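Local coordinates for protein HNH endonuclease (Geobacillus virus E2, PDB 5H0M) that probably nicks DNA as a phage HNH endonuclease of the His-Me finger clan and carries a bound zinc ion, at residues A[74-79]-A[111-116]; A[93-98]-A[107-112]. All coordinates share one frame; numbering follows the deposited sequence.

Coming from the N terminus, the chain leaves helix 59-71 and enters 74-79, the start of contact 1. It then runs through strand 90-93 into 93-98, which starts on that strand's last residue and continues as loop, the first half of contact 2. After a short loop it returns at 107-112, which closes contact 2, and 111-116, which overlaps its last two residues, Q111 and S112, closes contact 1. The hairpin-like loop of contact 2 thus falls within the longer excursion of contact 1. Contact 2 ties the end of strand 90-93 to the start of strand 110-113; contact 1 joins the latter's end and helix 115-129 to helix 77-81 through hydrogen bonds and the zinc ion.

Contact 1: residues A[74-79]-A[111-116]; sequences YLCQHC and QSLCQA. With ZN (zinc ion), chain B.
C76 and L113 are where the two backbones come closest, with CA atoms 4.2 Å apart, as the end of strand 110-113 passes the turn that leads into helix 77-81. Q77 N donates to S112 O at 2.9 Å, a nearly straight bond that pins the first turn of this helix to the strand. Two residues along, C114 N donates to C76 SG at 3.3 Å. The same sulfur takes C79 N at 3.4 Å as a helix-capping bond, so two backbone N-H groups and the metal grip it together. C76 places SG anti to its own N (chi1 175°), turned in to the zinc at 2.3 Å. C79 SG and C114 SG bind the same ion, and C117 from helix 115-129 supplies the fourth sulfur. The two amide donors would be expected to temper the negative charge on C76.

Outside the metal shell, H78 lies across strand 110-113. The methyl CD2 of L113 sits over the centre of its imidazole ring, 3.6 Å from the centroid, in a CH-pi contact. At the ring edge, H78 NE2 donates to Q111 OE1 at 2.8 Å, arriving 42° above the carbonyl plane and so not along a lone pair. Ring and amide are steeply inclined, at 60°, and the side chains meet at about a right angle. R120 and C117 of helix 115-129 also touch H78.

Two CxxC pairs, each with its first cysteine at a helix N-cap and all four sulfurs on one zinc, make up a four-cysteine zinc site, probably structural, as in many HNH endonucleases.

Contact 2: residues A[93-98]-A[107-112]; sequences HITPLL and MDNLQS
The imidazole of H93 has the methyl CD2 of L110 over the centre of one face, 3.5 Å from the centroid, a CH-pi contact; CB of L97 stands more loosely over the opposite face. The ring of W61 is a further neighbour, its plane about 25° from that of H93. N109 ND2 comes up in plane at the ring edge, 3.8 Å from H93 CD2, with its amide inclined 62° to the imidazole. H93 NE2 is held by the carbonyl of R104, which fixes the rotation of the ring.

The N109 amide grips the backbone of T95 with both ends. Its OD1 accepts T95 N at 2.8 Å on a lone pair in the carbonyl plane, and N109 ND2 gives back to T95 O at 3.2 Å, also on a lone pair; K103 O is a second acceptor for ND2. With CG anti to the backbone N (chi1 -170°), N109 swings across to the loop. H93 and N109 probably correspond to the first histidine and the asparagine of the HNH motif, consistent with a place in the beta-beta-alpha-metal core of these nucleases.

H93 and L110 form an antiparallel non-hydrogen-bonded pair, and next to it I94 N bonds to N109 O at 2.8 Å, from above the carbonyl plane. I94 CD1 rests on D108 O at 3.6 Å and also touches the CG methylene of Q111, while I94 CG1 meets Q111 OE1, the oxygen bonded to H78 NE2.

Contact 1: residues A[74-79]-A[111-116]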
loop_
_atom_site.group_PDB
_atom_site.type_symbol
_atom_site.label_atom_id
_atom_site.label_comp_id
_atom_site.label_asym_id
_atom_site.label_seq_id
_atom_site.Cartn_x
_atom_site.Cartn_y
_atom_site.Cartn_z
ATOM N N TYR A 74 9.689 -1.656 11.622
ATOM C CA TYR A 74 9.300 -2.971 11.136
ATOM C C TYR A 74 8.129 -3.564 11.913
ATOM O O TYR A 74 7.949 -4.773 11.928
ATOM C CB TYR A 74 10.517 -3.920 11.072
ATOM C CG TYR A 74 11.380 -3.656 9.860
ATOM C CD1 TYR A 74 12.256 -2.596 9.849
ATOM C CD2 TYR A 74 11.284 -4.450 8.722
ATOM C CE1 TYR A 74 13.046 -2.314 8.739
ATOM C CE2 TYR A 74 12.070 -4.196 7.609
ATOM C CZ TYR A 74 12.947 -3.120 7.622
ATOM O OH TYR A 74 13.719 -2.865 6.503
ATOM N N LEU A 75 7.331 -2.716 12.545
ATOM C CA LEU A 75 6.137 -3.163 13.260
ATOM C C LEU A 75 4.852 -2.865 12.508
ATOM O O LEU A 75 4.697 -1.794 11.929
ATOM C CB LEU A 75 6.036 -2.489 14.625
ATOM C CG LEU A 75 7.158 -2.830 15.598
ATOM C CD1 LEU A 75 6.926 -2.075 16.888
ATOM C CD2 LEU A 75 7.226 -4.332 15.856
ATOM N N CYS A 76 3.916 -3.799 12.565
ATOM C CA CYS A 76 2.590 -3.587 12.004
ATOM C C CYS A 76 1.908 -2.434 12.712
ATOM O O CYS A 76 1.728 -2.466 13.920
ATOM C CB CYS A 76 1.738 -4.833 12.123
ATOM S SG CYS A 76 0.041 -4.587 11.564
ATOM N N GLN A 77 1.529 -1.408 11.959
ATOM C CA GLN A 77 0.944 -0.195 12.550
ATOM C C GLN A 77 -0.491 -0.372 12.994
ATOM O O GLN A 77 -0.939 0.324 13.894
ATOM C CB GLN A 77 1.096 0.984 11.572
ATOM C CG GLN A 77 2.549 1.317 11.272
ATOM C CD GLN A 77 3.327 1.690 12.517
ATOM O OE1 GLN A 77 4.219 0.962 12.974
ATOM N NE2 GLN A 77 2.973 2.814 13.096
ATOM N N HIS A 78 -1.221 -1.296 12.388
ATOM C CA HIS A 78 -2.580 -1.570 12.848
ATOM C C HIS A 78 -2.553 -2.347 14.144
ATOM O O HIS A 78 -3.268 -2.000 15.074
ATOM C CB HIS A 78 -3.363 -2.303 11.779
ATOM C CG HIS A 78 -3.690 -1.442 10.610
ATOM N ND1 HIS A 78 -4.647 -1.779 9.692
ATOM C CD2 HIS A 78 -3.216 -0.230 10.232
ATOM C CE1 HIS A 78 -4.732 -0.830 8.778
ATOM N NE2 HIS A 78 -3.866 0.119 9.083
ATOM N N CYS A 79 -1.702 -3.359 14.225
ATOM C CA CYS A 79 -1.516 -4.079 15.478
ATOM C C CYS A 79 -1.062 -3.132 16.581
ATOM O O CYS A 79 -1.574 -3.194 17.699
ATOM C CB CYS A 79 -0.491 -5.200 15.305
ATOM S SG CYS A 79 -1.094 -6.726 14.547
ATOM N N GLN A 111 1.553 2.332 5.128
ATOM C CA GLN A 111 1.697 1.709 6.437
ATOM C C GLN A 111 2.323 0.332 6.336
ATOM O O GLN A 111 1.994 -0.447 5.450
ATOM C CB GLN A 111 0.356 1.584 7.154
ATOM C CG GLN A 111 -0.392 2.877 7.338
ATOM C CD GLN A 111 -1.667 2.659 8.129
ATOM O OE1 GLN A 111 -2.662 2.158 7.594
ATOM N NE2 GLN A 111 -1.636 3.020 9.398
ATOM N N SER A 112 3.191 0.031 7.290
ATOM C CA SER A 112 3.728 -1.315 7.435
ATOM C C SER A 112 2.686 -2.176 8.135
ATOM O O SER A 112 2.132 -1.756 9.155
ATOM C CB SER A 112 4.993 -1.278 8.290
ATOM O OG SER A 112 5.944 -0.353 7.763
ATOM N N LEU A 113 2.412 -3.360 7.573
ATOM C CA LEU A 113 1.339 -4.252 8.050
ATOM C C LEU A 113 1.808 -5.692 8.128
ATOM O O LEU A 113 2.656 -6.124 7.351
ATOM C CB LEU A 113 0.122 -4.215 7.118
ATOM C CG LEU A 113 -0.584 -2.861 6.929
ATOM C CD1 LEU A 113 -1.724 -3.025 5.946
ATOM C CD2 LEU A 113 -1.082 -2.308 8.253
ATOM N N CYS A 114 1.231 -6.426 9.080
ATOM C CA CYS A 114 1.345 -7.876 9.106
ATOM C C CYS A 114 0.364 -8.464 8.095
ATOM O O CYS A 114 -0.471 -7.766 7.528
ATOM C CB CYS A 114 1.079 -8.420 10.515
ATOM S SG CYS A 114 -0.635 -8.374 11.045
ATOM N N GLN A 115 0.471 -9.758 7.837
ATOM C CA GLN A 115 -0.402 -10.381 6.852
ATOM C C GLN A 115 -1.871 -10.312 7.256
ATOM O O GLN A 115 -2.741 -10.055 6.430
ATOM C CB GLN A 115 0.003 -11.834 6.626
ATOM C CG GLN A 115 -1.009 -12.599 5.801
ATOM C CD GLN A 115 -0.570 -14.002 5.522
ATOM O OE1 GLN A 115 0.620 -14.311 5.598
ATOM N NE2 GLN A 115 -1.521 -14.859 5.172
ATOM N N ALA A 116 -2.165 -10.591 8.519
ATOM C CA ALA A 116 -3.539 -10.580 8.992
ATOM C C ALA A 116 -4.172 -9.212 8.840
ATOM O O ALA A 116 -5.323 -9.099 8.429
ATOM C CB ALA A 116 -3.637 -11.062 10.435
HETATM ZN ZN ZN B . -1.137 -6.433 12.276
#

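Contact 2: residues A[93-98]-A[107-112]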
loop_
_atom_site.group_PDB
_atom_site.type_symbol
_atom_site.label_atom_id
_atom_site.label_comp_id
_atom_site.label_asym_id
_atom_site.label_seq_id
_atom_site.Cartn_x
_atom_site.Cartn_y
_atom_site.Cartn_z
ATOM N N HIS A 93 -0.501 0.800 0.618
ATOM C CA HIS A 93 -1.118 2.103 0.384
ATOM C C HIS A 93 -2.440 2.202 1.108
ATOM O O HIS A 93 -3.288 1.311 0.971
ATOM C CB HIS A 93 -1.334 2.314 -1.109
ATOM C CG HIS A 93 -0.060 2.492 -1.874
ATOM N ND1 HIS A 93 0.715 1.433 -2.272
ATOM C CD2 HIS A 93 0.586 3.609 -2.280
ATOM C CE1 HIS A 93 1.784 1.886 -2.906
ATOM N NE2 HIS A 93 1.737 3.204 -2.911
ATOM N N ILE A 94 -2.639 3.284 1.844
ATOM C CA ILE A 94 -3.909 3.466 2.576
ATOM C C ILE A 94 -5.034 3.706 1.573
ATOM O O ILE A 94 -5.985 2.922 1.490
ATOM C CB ILE A 94 -3.826 4.590 3.606
ATOM C CG1 ILE A 94 -2.764 4.300 4.660
ATOM C CG2 ILE A 94 -5.209 4.821 4.209
ATOM C CD1 ILE A 94 -2.561 5.413 5.661
ATOM N N THR A 95 -4.909 4.770 0.785
ATOM C CA THR A 95 -5.684 4.915 -0.447
ATOM C C THR A 95 -4.969 4.074 -1.494
ATOM O O THR A 95 -3.802 4.332 -1.793
ATOM C CB THR A 95 -5.744 6.368 -0.899
ATOM O OG1 THR A 95 -6.322 7.166 0.143
ATOM C CG2 THR A 95 -6.573 6.513 -2.164
ATOM N N PRO A 96 -5.636 3.051 -2.026
ATOM C CA PRO A 96 -4.920 2.129 -2.908
ATOM C C PRO A 96 -4.267 2.813 -4.103
ATOM O O PRO A 96 -4.743 3.833 -4.605
ATOM C CB PRO A 96 -6.011 1.160 -3.364
ATOM C CG PRO A 96 -7.002 1.171 -2.249
ATOM C CD PRO A 96 -7.009 2.584 -1.741
ATOM N N LEU A 97 -3.166 2.226 -4.560
ATOM C CA LEU A 97 -2.438 2.738 -5.695
ATOM C C LEU A 97 -3.313 2.956 -6.926
ATOM O O LEU A 97 -3.181 3.972 -7.609
ATOM C CB LEU A 97 -1.298 1.767 -6.026
ATOM C CG LEU A 97 -0.370 2.174 -7.156
ATOM C CD1 LEU A 97 0.407 3.425 -6.796
ATOM C CD2 LEU A 97 0.572 1.013 -7.468
ATOM N N LEU A 98 -4.199 2.007 -7.193
ATOM C CA LEU A 98 -5.063 2.062 -8.370
ATOM C C LEU A 98 -6.225 3.024 -8.196
ATOM O O LEU A 98 -6.927 3.328 -9.159
ATOM C CB LEU A 98 -5.552 0.652 -8.715
ATOM C CG LEU A 98 -4.506 -0.266 -9.365
ATOM C CD1 LEU A 98 -4.943 -1.722 -9.307
ATOM C CD2 LEU A 98 -4.260 0.180 -10.796
ATOM N N MET A 107 4.426 9.208 2.225
ATOM C CA MET A 107 4.627 8.391 3.418
ATOM C C MET A 107 3.394 8.350 4.309
ATOM O O MET A 107 3.114 7.317 4.906
ATOM C CB MET A 107 5.894 8.809 4.161
ATOM C CG MET A 107 7.116 8.304 3.398
ATOM S SD MET A 107 8.636 8.688 4.241
ATOM C CE MET A 107 8.505 7.560 5.613
ATOM N N ASP A 108 2.629 9.436 4.348
ATOM C CA ASP A 108 1.382 9.438 5.106
ATOM C C ASP A 108 0.265 8.636 4.452
ATOM O O ASP A 108 -0.815 8.530 5.020
ATOM C CB ASP A 108 0.920 10.862 5.440
ATOM C CG ASP A 108 0.533 11.678 4.233
ATOM O OD1 ASP A 108 0.716 11.268 3.078
ATOM O OD2 ASP A 108 0.027 12.816 4.450
ATOM N N ASN A 109 0.528 8.080 3.272
ATOM C CA ASN A 109 -0.388 7.168 2.601
ATOM C C ASN A 109 0.145 5.743 2.630
ATOM O O ASN A 109 -0.344 4.902 1.888
ATOM C CB ASN A 109 -0.607 7.584 1.143
ATOM C CG ASN A 109 -1.730 6.821 0.478
ATOM O OD1 ASN A 109 -2.792 6.633 1.075
ATOM N ND2 ASN A 109 -1.520 6.394 -0.756
ATOM N N LEU A 110 1.136 5.465 3.482
ATOM C CA LEU A 110 1.765 4.133 3.502
ATOM C C LEU A 110 1.892 3.605 4.926
ATOM O O LEU A 110 2.289 4.347 5.825
ATOM C CB LEU A 110 3.153 4.213 2.847
ATOM C CG LEU A 110 3.128 4.444 1.344
ATOM C CD1 LEU A 110 4.495 4.879 0.857
ATOM C CD2 LEU A 110 2.620 3.237 0.587
ATOM N N GLN A 111 1.553 2.332 5.128
ATOM C CA GLN A 111 1.697 1.709 6.437
ATOM C C GLN A 111 2.323 0.332 6.336
ATOM O O GLN A 111 1.994 -0.447 5.450
ATOM C CB GLN A 111 0.356 1.584 7.154
ATOM C CG GLN A 111 -0.392 2.877 7.338
ATOM C CD GLN A 111 -1.667 2.659 8.129
ATOM O OE1 GLN A 111 -2.662 2.158 7.594
ATOM N NE2 GLN A 111 -1.636 3.020 9.398
ATOM N N SER A 112 3.191 0.031 7.290
ATOM C CA SER A 112 3.728 -1.315 7.435
ATOM C C SER A 112 2.686 -2.176 8.135
ATOM O O SER A 112 2.132 -1.756 9.155
ATOM C CB SER A 112 4.993 -1.278 8.290
ATOM O OG SER A 112 5.944 -0.353 7.763
#